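Local coordinates for YUKD protein (Bacillus subtilis, PDB 2BPS), which is required for secretion of YukE and is probably a component or regulator of the ESX/ESAT-6-like secretion system, at residues A[4-9]-A[20-25]; A[27-32]-A[65-70]; A[52-57]-A[74-79]. All blocks are in the same frame, centred on the assembly; numbering follows the deposited sequence.

Interaction 1: residues A[4-9]-A[20-25]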
loop_
_atom_site.group_PDB
_atom_site.type_symbol
_atom_site.label_atom_id
_atom_site.label_comp_id
_atom_site.label_asym_id
_atom_site.label_seq_id
_atom_site.Cartn_x
_atom_site.Cartn_y
_atom_site.Cartn_z
ATOM N N TYR A 4 7.607 -12.158 3.839
ATOM C CA TYR A 4 6.990 -11.782 2.565
ATOM C C TYR A 4 5.488 -11.959 2.484
ATOM O O TYR A 4 4.959 -12.998 2.863
ATOM C CB TYR A 4 7.642 -12.553 1.405
ATOM C CG TYR A 4 9.036 -12.076 1.060
ATOM C CD1 TYR A 4 10.087 -12.977 0.895
ATOM C CD2 TYR A 4 9.312 -10.714 0.950
ATOM C CE1 TYR A 4 11.381 -12.532 0.641
ATOM C CE2 TYR A 4 10.600 -10.259 0.695
ATOM C CZ TYR A 4 11.627 -11.172 0.548
ATOM O OH TYR A 4 12.899 -10.705 0.352
ATOM N N ILE A 5 4.808 -10.934 1.979
ATOM C CA ILE A 5 3.358 -10.970 1.814
ATOM C C ILE A 5 2.961 -10.529 0.406
ATOM O O ILE A 5 3.589 -9.662 -0.183
ATOM C CB ILE A 5 2.636 -10.050 2.829
ATOM C CG1 ILE A 5 2.979 -8.590 2.555
ATOM C CG2 ILE A 5 3.060 -10.392 4.235
ATOM C CD1 ILE A 5 2.266 -7.625 3.453
ATOM N N ASP A 6 1.922 -11.148 -0.131
ATOM C CA ASP A 6 1.422 -10.809 -1.456
ATOM C C ASP A 6 0.194 -9.963 -1.266
ATOM O O ASP A 6 -0.794 -10.424 -0.709
ATOM C CB ASP A 6 1.016 -12.054 -2.222
ATOM C CG ASP A 6 2.191 -12.795 -2.783
ATOM O OD1 ASP A 6 1.956 -13.805 -3.472
ATOM O OD2 ASP A 6 3.342 -12.375 -2.547
ATOM N N ILE A 7 0.239 -8.729 -1.738
ATOM C CA ILE A 7 -0.907 -7.849 -1.587
ATOM C C ILE A 7 -1.270 -7.202 -2.916
ATOM O O ILE A 7 -0.634 -7.471 -3.940
ATOM C CB ILE A 7 -0.617 -6.761 -0.534
ATOM C CG1 ILE A 7 0.590 -5.924 -0.967
ATOM C CG2 ILE A 7 -0.376 -7.423 0.814
ATOM C CD1 ILE A 7 0.977 -4.838 0.010
ATOM N N THR A 8 -2.309 -6.370 -2.895
ATOM C CA THR A 8 -2.753 -5.662 -4.086
ATOM C C THR A 8 -2.816 -4.177 -3.794
ATOM O O THR A 8 -3.356 -3.769 -2.763
ATOM C CB THR A 8 -4.139 -6.100 -4.506
ATOM O OG1 THR A 8 -4.115 -7.489 -4.780
ATOM C CG2 THR A 8 -4.574 -5.376 -5.745
ATOM N N ILE A 9 -2.269 -3.368 -4.694
ATOM C CA ILE A 9 -2.306 -1.932 -4.512
ATOM C C ILE A 9 -3.311 -1.330 -5.488
ATOM O O ILE A 9 -3.272 -1.607 -6.690
ATOM C CB ILE A 9 -0.933 -1.322 -4.729
ATOM C CG1 ILE A 9 0.110 -2.114 -3.926
ATOM C CG2 ILE A 9 -0.951 0.135 -4.313
ATOM C CD1 ILE A 9 -0.230 -2.340 -2.449
ATOM N N ASP A 20 -0.311 -5.950 -8.385
ATOM C CA ASP A 20 -0.004 -6.818 -7.256
ATOM C C ASP A 20 1.453 -6.621 -6.849
ATOM O O ASP A 20 2.315 -6.343 -7.689
ATOM C CB ASP A 20 -0.282 -8.285 -7.607
ATOM C CG ASP A 20 -1.771 -8.591 -7.666
ATOM O OD1 ASP A 20 -2.556 -7.774 -7.137
ATOM O OD2 ASP A 20 -2.162 -9.642 -8.222
ATOM N N LEU A 21 1.727 -6.770 -5.559
ATOM C CA LEU A 21 3.072 -6.557 -5.037
ATOM C C LEU A 21 3.453 -7.567 -3.958
ATOM O O LEU A 21 2.620 -7.955 -3.146
ATOM C CB LEU A 21 3.142 -5.132 -4.463
ATOM C CG LEU A 21 4.399 -4.381 -4.010
ATOM C CD1 LEU A 21 4.303 -4.083 -2.519
ATOM C CD2 LEU A 21 5.634 -5.166 -4.365
ATOM N N ARG A 22 4.707 -8.007 -3.973
ATOM C CA ARG A 22 5.215 -8.917 -2.954
ATOM C C ARG A 22 6.416 -8.253 -2.294
ATOM O O ARG A 22 7.426 -7.981 -2.951
ATOM C CB ARG A 22 5.669 -10.253 -3.538
ATOM C CG ARG A 22 6.443 -11.083 -2.505
ATOM C CD ARG A 22 6.899 -12.416 -3.048
ATOM N NE ARG A 22 5.767 -13.291 -3.327
ATOM C CZ ARG A 22 5.876 -14.495 -3.874
ATOM N NH1 ARG A 22 4.794 -15.224 -4.089
ATOM N NH2 ARG A 22 7.066 -14.971 -4.208
ATOM N N LEU A 23 6.308 -7.993 -0.997
ATOM C CA LEU A 23 7.398 -7.362 -0.273
ATOM C C LEU A 23 7.418 -7.836 1.173
ATOM O O LEU A 23 6.480 -8.479 1.643
ATOM C CB LEU A 23 7.252 -5.836 -0.311
ATOM C CG LEU A 23 6.333 -5.178 0.718
ATOM C CD1 LEU A 23 6.427 -3.666 0.573
ATOM C CD2 LEU A 23 4.906 -5.656 0.528
ATOM N N SER A 24 8.502 -7.514 1.870
ATOM C CA SER A 24 8.644 -7.892 3.264
ATOM C C SER A 24 7.765 -7.006 4.139
ATOM O O SER A 24 7.775 -5.780 4.004
ATOM C CB SER A 24 10.097 -7.762 3.695
ATOM O OG SER A 24 10.226 -8.118 5.056
ATOM N N ASP A 25 7.019 -7.631 5.046
ATOM C CA ASP A 25 6.121 -6.889 5.906
ATOM C C ASP A 25 6.787 -6.038 6.973
ATOM O O ASP A 25 6.090 -5.403 7.765
ATOM C CB ASP A 25 5.097 -7.823 6.558
ATOM C CG ASP A 25 5.726 -8.830 7.493
ATOM O OD1 ASP A 25 6.856 -8.592 7.974
ATOM O OD2 ASP A 25 5.070 -9.858 7.762
#
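Ile5 with Leu23 and Ile7 with Leu21 form the hydrogen-bonded pairs of an antiparallel hairpin, whose strands 4-9 and 20-24 run at 158° to each other with axes 4.6 Å apart. Two backbone bonds close each pair, and the one from Ile7 N to Leu21 O, at 2.9 Å, is nearly straight. Tyr4, Asp6 and Thr8 alternate with these residues and face Ser24, Arg22 and Asp20 in non-hydrogen-bonded pairs, so the polar side chains stand on one face of the sheet and the aliphatic ones on the other.

On the polar face Arg22 grips Asp6 side-on: NE of Arg22 reaches OD2 of Asp6 at 2.7 Å, and NH1 reaches OD1 at 3.2 Å. Both oxygens use their syn lone pairs, and the carboxylate and guanidinium planes are only 11° apart. A bend at chi3 (-67°) in the arginine chain brings the NE and NH1 edge of the guanidinium round to the aspartate. Further along, Thr8 OG1 donates to Asp20 OD1 at 2.8 Å, meeting the carboxylate from above its plane. Tyr4 sets its ring edge against the backbone, with CD2 3.4 Å from Ser24 N.

On the aliphatic face, CD2 of Leu23 lies 4.1 Å from Ile5 CG1 and 4.0 Å from Ile7 CD1. Helix 31-39 covers this side, with Val32 against Ile7 and Ile9.

The chemistry is that of an amphipathic hairpin: the two-pronged ion pair fixes the turn of the guanidinium on the outer face, while the branched aliphatic chains supply one wall of the core.

Interaction 2: residues A[27-32]-A[65-70]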
loop_
_atom_site.group_PDB
_atom_site.type_symbol
_atom_site.label_atom_id
_atom_site.label_comp_id
_atom_site.label_asym_id
_atom_site.label_seq_id
_atom_site.Cartn_x
_atom_site.Cartn_y
_atom_site.Cartn_z
ATOM N N HIS A 27 8.326 -3.591 6.244
ATOM C CA HIS A 27 8.343 -2.303 5.593
ATOM C C HIS A 27 7.205 -1.427 6.087
ATOM O O HIS A 27 6.163 -1.930 6.530
ATOM C CB HIS A 27 8.194 -2.468 4.090
ATOM C CG HIS A 27 9.479 -2.705 3.376
ATOM N ND1 HIS A 27 9.720 -3.848 2.644
ATOM C CD2 HIS A 27 10.582 -1.932 3.246
ATOM C CE1 HIS A 27 10.917 -3.767 2.091
ATOM N NE2 HIS A 27 11.458 -2.614 2.440
ATOM N N PRO A 28 7.398 -0.093 6.028
ATOM C CA PRO A 28 6.387 0.882 6.455
ATOM C C PRO A 28 5.285 0.913 5.403
ATOM O O PRO A 28 5.566 0.892 4.200
ATOM C CB PRO A 28 7.155 2.203 6.473
ATOM C CG PRO A 28 8.575 1.782 6.682
ATOM C CD PRO A 28 8.690 0.577 5.793
ATOM N N VAL A 29 4.036 0.961 5.844
ATOM C CA VAL A 29 2.919 1.012 4.913
ATOM C C VAL A 29 3.270 1.952 3.758
ATOM O O VAL A 29 2.849 1.765 2.617
ATOM C CB VAL A 29 1.655 1.504 5.634
ATOM C CG1 VAL A 29 0.558 1.818 4.635
ATOM C CG2 VAL A 29 1.183 0.436 6.604
ATOM N N LYS A 30 4.080 2.948 4.076
ATOM C CA LYS A 30 4.526 3.946 3.122
ATOM C C LYS A 30 5.270 3.372 1.912
ATOM O O LYS A 30 5.106 3.866 0.793
ATOM C CB LYS A 30 5.406 4.951 3.861
ATOM C CG LYS A 30 6.097 5.974 2.994
ATOM C CD LYS A 30 6.781 7.031 3.854
ATOM C CE LYS A 30 7.708 6.400 4.883
ATOM N NZ LYS A 30 8.334 7.436 5.736
ATOM N N LYS A 31 6.080 2.335 2.127
ATOM C CA LYS A 31 6.850 1.736 1.031
ATOM C C LYS A 31 5.983 1.403 -0.167
ATOM O O LYS A 31 6.406 1.558 -1.309
ATOM C CB LYS A 31 7.555 0.457 1.478
ATOM C CG LYS A 31 9.080 0.507 1.413
ATOM C CD LYS A 31 9.603 1.025 0.082
ATOM C CE LYS A 31 11.127 1.160 0.116
ATOM N NZ LYS A 31 11.650 1.930 -1.057
ATOM N N VAL A 32 4.780 0.911 0.101
ATOM C CA VAL A 32 3.848 0.571 -0.958
ATOM C C VAL A 32 3.651 1.781 -1.874
ATOM O O VAL A 32 3.463 1.632 -3.083
ATOM C CB VAL A 32 2.469 0.147 -0.379
ATOM C CG1 VAL A 32 1.389 0.290 -1.436
ATOM C CG2 VAL A 32 2.524 -1.290 0.092
ATOM N N CYS A 65 3.168 3.287 9.895
ATOM C CA CYS A 65 3.033 1.985 10.539
ATOM C C CYS A 65 3.786 0.880 9.816
ATOM O O CYS A 65 3.969 0.923 8.605
ATOM C CB CYS A 65 1.559 1.586 10.617
ATOM S SG CYS A 65 0.520 2.638 11.653
ATOM N N LYS A 66 4.215 -0.122 10.568
ATOM C CA LYS A 66 4.929 -1.247 9.987
ATOM C C LYS A 66 3.847 -2.213 9.514
ATOM O O LYS A 66 2.950 -2.558 10.278
ATOM C CB LYS A 66 5.839 -1.889 11.046
ATOM C CG LYS A 66 6.724 -3.029 10.544
ATOM C CD LYS A 66 7.937 -3.278 11.457
ATOM C CE LYS A 66 7.538 -3.677 12.876
ATOM N NZ LYS A 66 8.715 -3.782 13.793
ATOM N N LEU A 67 3.920 -2.626 8.251
ATOM C CA LEU A 67 2.925 -3.525 7.688
ATOM C C LEU A 67 2.539 -4.706 8.575
ATOM O O LEU A 67 1.356 -5.025 8.712
ATOM C CB LEU A 67 3.396 -4.033 6.334
ATOM C CG LEU A 67 3.419 -2.970 5.245
ATOM C CD1 LEU A 67 3.903 -3.601 3.961
ATOM C CD2 LEU A 67 2.032 -2.385 5.061
ATOM N N SER A 68 3.531 -5.364 9.167
ATOM C CA SER A 68 3.265 -6.495 10.051
ATOM C C SER A 68 2.401 -6.009 11.219
ATOM O O SER A 68 1.397 -6.632 11.569
ATOM C CB SER A 68 4.579 -7.059 10.583
ATOM O OG SER A 68 5.292 -6.073 11.317
ATOM N N ASP A 69 2.802 -4.883 11.808
ATOM C CA ASP A 69 2.083 -4.275 12.931
ATOM C C ASP A 69 0.631 -3.899 12.572
ATOM O O ASP A 69 -0.168 -3.558 13.449
ATOM C CB ASP A 69 2.829 -3.018 13.423
ATOM C CG ASP A 69 4.170 -3.341 14.086
ATOM O OD1 ASP A 69 4.604 -4.512 13.998
ATOM O OD2 ASP A 69 4.790 -2.423 14.678
ATOM N N CYS A 70 0.292 -3.956 11.287
ATOM C CA CYS A 70 -1.051 -3.623 10.848
ATOM C C CYS A 70 -1.811 -4.872 10.472
ATOM O O CYS A 70 -2.919 -4.797 9.947
ATOM C CB CYS A 70 -0.987 -2.678 9.662
ATOM S SG CYS A 70 -0.160 -1.154 10.073
#
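His27 and Val29 bond through their backbones to Leu67 and Cys65, tying the lead-in to helix 31-39 to the long connection between strands 59-62 and 77-80 of this ubiquitin-like (beta-grasp) fold.

The polar part of the contact is made by main-chain atoms. Leu67 N gives its hydrogen to His27 O at 2.9 Å, and Val29 N gives its own to Cys65 O at 2.8 Å; both bonds are close to straight, and each donor lies nearly in line with the carbonyl it meets. The two bonds flank Pro28 and Lys66, whose CA atoms are 4.4 Å apart, and make a single, isolated bridge. CA of Pro28 adds a CA-H...O contact to Cys65 O, so that one carbonyl receives both a backbone N-H and a proline C-H. Next to the bridge, the backbone of Ser68 is bonded to Asp25.

The apolar part centres on Val29 and Leu67, both buried, whose side chains meet at a slant. With CG1 anti to the backbone N (chi1 169°), the valine turns its other methyl, CG2, to the 65-70 segment, where it touches Leu67 CD2 and lies 4.2 Å from Cys65 CB. CG1 meanwhile is left to pack against Ile52. Leu67 also touches Ile72, which in turn packs on Ile5 and Val54 of the sheet.

Within the 65-70 segment, Cys70 N bonds back to Leu67 O at 3.0 Å, forming a short 3-10 turn. This turn brings the cysteine side chain round to the valine, and the contact ends with SG of Cys70 4.0 Å from CG2 of Val29, the same methyl that meets Leu67.

Interaction 3: residues A[52-57]-A[74-79]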
loop_
_atom_site.group_PDB
_atom_site.type_symbol
_atom_site.label_atom_id
_atom_site.label_comp_id
_atom_site.label_asym_id
_atom_site.label_seq_id
_atom_site.Cartn_x
_atom_site.Cartn_y
_atom_site.Cartn_z
ATOM N N ILE A 52 -3.412 4.870 4.017
ATOM C CA ILE A 52 -3.861 3.669 3.322
ATOM C C ILE A 52 -5.101 3.088 3.973
ATOM O O ILE A 52 -5.269 3.136 5.189
ATOM C CB ILE A 52 -2.758 2.564 3.332
ATOM C CG1 ILE A 52 -1.797 2.781 2.171
ATOM C CG2 ILE A 52 -3.376 1.177 3.265
ATOM C CD1 ILE A 52 -0.967 4.017 2.307
ATOM N N ARG A 53 -5.961 2.525 3.142
ATOM C CA ARG A 53 -7.184 1.901 3.611
ATOM C C ARG A 53 -7.150 0.457 3.180
ATOM O O ARG A 53 -7.009 0.183 1.994
ATOM C CB ARG A 53 -8.390 2.563 2.967
ATOM C CG ARG A 53 -9.671 1.843 3.248
ATOM C CD ARG A 53 -10.783 2.293 2.317
ATOM N NE ARG A 53 -11.991 1.525 2.595
ATOM C CZ ARG A 53 -12.871 1.147 1.678
ATOM N NH1 ARG A 53 -13.935 0.443 2.038
ATOM N NH2 ARG A 53 -12.685 1.469 0.404
ATOM N N VAL A 54 -7.247 -0.473 4.122
ATOM C CA VAL A 54 -7.268 -1.872 3.725
ATOM C C VAL A 54 -8.714 -2.168 3.422
ATOM O O VAL A 54 -9.514 -2.433 4.308
ATOM C CB VAL A 54 -6.783 -2.805 4.814
ATOM C CG1 VAL A 54 -6.905 -4.244 4.335
ATOM C CG2 VAL A 54 -5.344 -2.481 5.151
ATOM N N VAL A 55 -9.029 -2.091 2.141
ATOM C CA VAL A 55 -10.368 -2.294 1.636
ATOM C C VAL A 55 -11.139 -3.473 2.217
ATOM O O VAL A 55 -12.244 -3.311 2.739
ATOM C CB VAL A 55 -10.307 -2.429 0.121
ATOM C CG1 VAL A 55 -11.697 -2.562 -0.445
ATOM C CG2 VAL A 55 -9.587 -1.217 -0.458
ATOM N N ASN A 56 -10.559 -4.659 2.114
ATOM C CA ASN A 56 -11.204 -5.867 2.598
ATOM C C ASN A 56 -11.425 -5.868 4.106
ATOM O O ASN A 56 -12.172 -6.697 4.630
ATOM C CB ASN A 56 -10.383 -7.095 2.177
ATOM C CG ASN A 56 -8.920 -7.012 2.607
ATOM O OD1 ASN A 56 -8.492 -7.689 3.540
ATOM N ND2 ASN A 56 -8.148 -6.176 1.919
ATOM N N LYS A 57 -10.781 -4.941 4.805
ATOM C CA LYS A 57 -10.932 -4.871 6.244
ATOM C C LYS A 57 -11.470 -3.541 6.690
ATOM O O LYS A 57 -11.598 -3.297 7.881
ATOM C CB LYS A 57 -9.596 -5.135 6.929
ATOM C CG LYS A 57 -9.202 -6.589 6.924
ATOM C CD LYS A 57 -7.798 -6.789 7.446
ATOM C CE LYS A 57 -7.388 -8.268 7.371
ATOM N NZ LYS A 57 -5.921 -8.466 7.608
ATOM N N ASN A 74 -1.194 -11.451 2.992
ATOM C CA ASN A 74 -1.556 -11.831 1.640
ATOM C C ASN A 74 -3.057 -11.701 1.471
ATOM O O ASN A 74 -3.803 -11.968 2.403
ATOM C CB ASN A 74 -1.129 -13.270 1.366
ATOM C CG ASN A 74 0.086 -13.678 2.177
ATOM O OD1 ASN A 74 -0.022 -13.934 3.374
ATOM N ND2 ASN A 74 1.249 -13.726 1.536
ATOM N N GLY A 75 -3.491 -11.275 0.287
ATOM C CA GLY A 75 -4.909 -11.126 0.032
ATOM C C GLY A 75 -5.399 -9.713 0.265
ATOM O O GLY A 75 -6.350 -9.274 -0.385
ATOM N N ASP A 76 -4.764 -8.998 1.192
ATOM C CA ASP A 76 -5.144 -7.617 1.493
ATOM C C ASP A 76 -5.020 -6.680 0.285
ATOM O O ASP A 76 -4.094 -6.788 -0.526
ATOM C CB ASP A 76 -4.294 -7.060 2.649
ATOM C CG ASP A 76 -4.719 -7.602 3.997
ATOM O OD1 ASP A 76 -5.685 -8.392 4.018
ATOM O OD2 ASP A 76 -4.096 -7.238 5.022
ATOM N N ARG A 77 -5.967 -5.759 0.174
ATOM C CA ARG A 77 -5.963 -4.793 -0.911
ATOM C C ARG A 77 -5.758 -3.434 -0.261
ATOM O O ARG A 77 -6.579 -3.005 0.558
ATOM C CB ARG A 77 -7.305 -4.832 -1.648
ATOM C CG ARG A 77 -7.383 -3.988 -2.907
ATOM C CD ARG A 77 -8.813 -3.982 -3.421
ATOM N NE ARG A 77 -8.966 -3.289 -4.704
ATOM C CZ ARG A 77 -9.101 -3.898 -5.882
ATOM N NH1 ARG A 77 -9.234 -3.177 -6.990
ATOM N NH2 ARG A 77 -9.108 -5.227 -5.954
ATOM N N LEU A 78 -4.657 -2.765 -0.595
ATOM C CA LEU A 78 -4.404 -1.452 -0.012
ATOM C C LEU A 78 -4.804 -0.353 -0.984
ATOM O O LEU A 78 -4.302 -0.271 -2.104
ATOM C CB LEU A 78 -2.928 -1.278 0.385
ATOM C CG LEU A 78 -2.264 -2.303 1.312
ATOM C CD1 LEU A 78 -1.019 -1.675 1.929
ATOM C CD2 LEU A 78 -3.213 -2.747 2.403
ATOM N N GLU A 79 -5.727 0.484 -0.544
ATOM C CA GLU A 79 -6.210 1.586 -1.351
ATOM C C GLU A 79 -5.434 2.787 -0.850
ATOM O O GLU A 79 -5.528 3.138 0.327
ATOM C CB GLU A 79 -7.714 1.764 -1.106
ATOM C CG GLU A 79 -8.443 2.784 -1.943
ATOM C CD GLU A 79 -9.921 2.887 -1.541
ATOM O OE1 GLU A 79 -10.307 3.853 -0.830
ATOM O OE2 GLU A 79 -10.699 1.986 -1.929
#
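Strands 52-54 and 77-79 run at 146° to each other, and Arg53 exchanges two backbone bonds with Glu79, each 2.9 Å: Arg53 N to Glu79 O and Glu79 N to Arg53 O. Val54 and Leu78 follow as a non-hydrogen-bonded pair. A further backbone bond, Val55 N to Arg77 O at 3.1 Å, comes where segment 52-57 leaves its strand for a 3-10 turn at 55-57.

On one face Val54 and Leu78 point the same way. With its CG1 anti to the backbone N (chi1 177°), the valine turns CG2 to the leucine, 3.5 Å from Leu78 CD2, and Ile52 lays its CG2 on Leu78 CB at 3.8 Å. Helix 31-39 packs here through Val32 and Ile33.

On the other face the extended chains of Arg53 and Glu79 run side by side. Their salt bridge is loose: NH2 of Arg53 is 3.1 Å from OE2 of Glu79 in a weak, bent bond, and the guanidinium and carboxylate planes are turned 65° apart. The backbone of Val55 lies over one face of the guanidinium, and CG2 of Val55 touches Glu79 CB. The guanidinium of Arg77 forms a salt bridge with Asp10 of the neighbouring strand 4-10.

Just before strand 77-80, Asp76 OD2 accepts from Thr73 N and has a second, weak partner in Lys57 NZ, 3.4 Å away. An alanine here has no carboxylate, which would probably leave Thr73 N without this acceptor and Lys57 without a nearby negative charge, and let the turn before the strand shift.

Such a pairing, with the last strand lying between strand 51-54 and the parallel strand 4-10, belongs to the mixed sheet of the ubiquitin-like beta-grasp fold.

Overall arrangement
The three contacts lie at the corners of a small triangle, their centres 11 to 12 Å apart. Interaction 1 closes first along the chain; interactions 2 and 3 then alternate, segment 52-57 coming between 27-32 and 65-70. Interactions 1 and 3 belong to one mixed sheet, in the order 18-24, 4-10, 77-80, 51-54, 59-62, and meet where Thr8 bonds to Asp76 and Leu78. Interaction 2 lies off the sheet, reaching it through Val29 on Ile52 and Val32 on Ile9 and Leu78, while Ser68 bonds to Asp25 just after strand 18-24. All three border the core between sheet and helix 31-39, an arrangement consistent with the ubiquitin-like fold of this single chain.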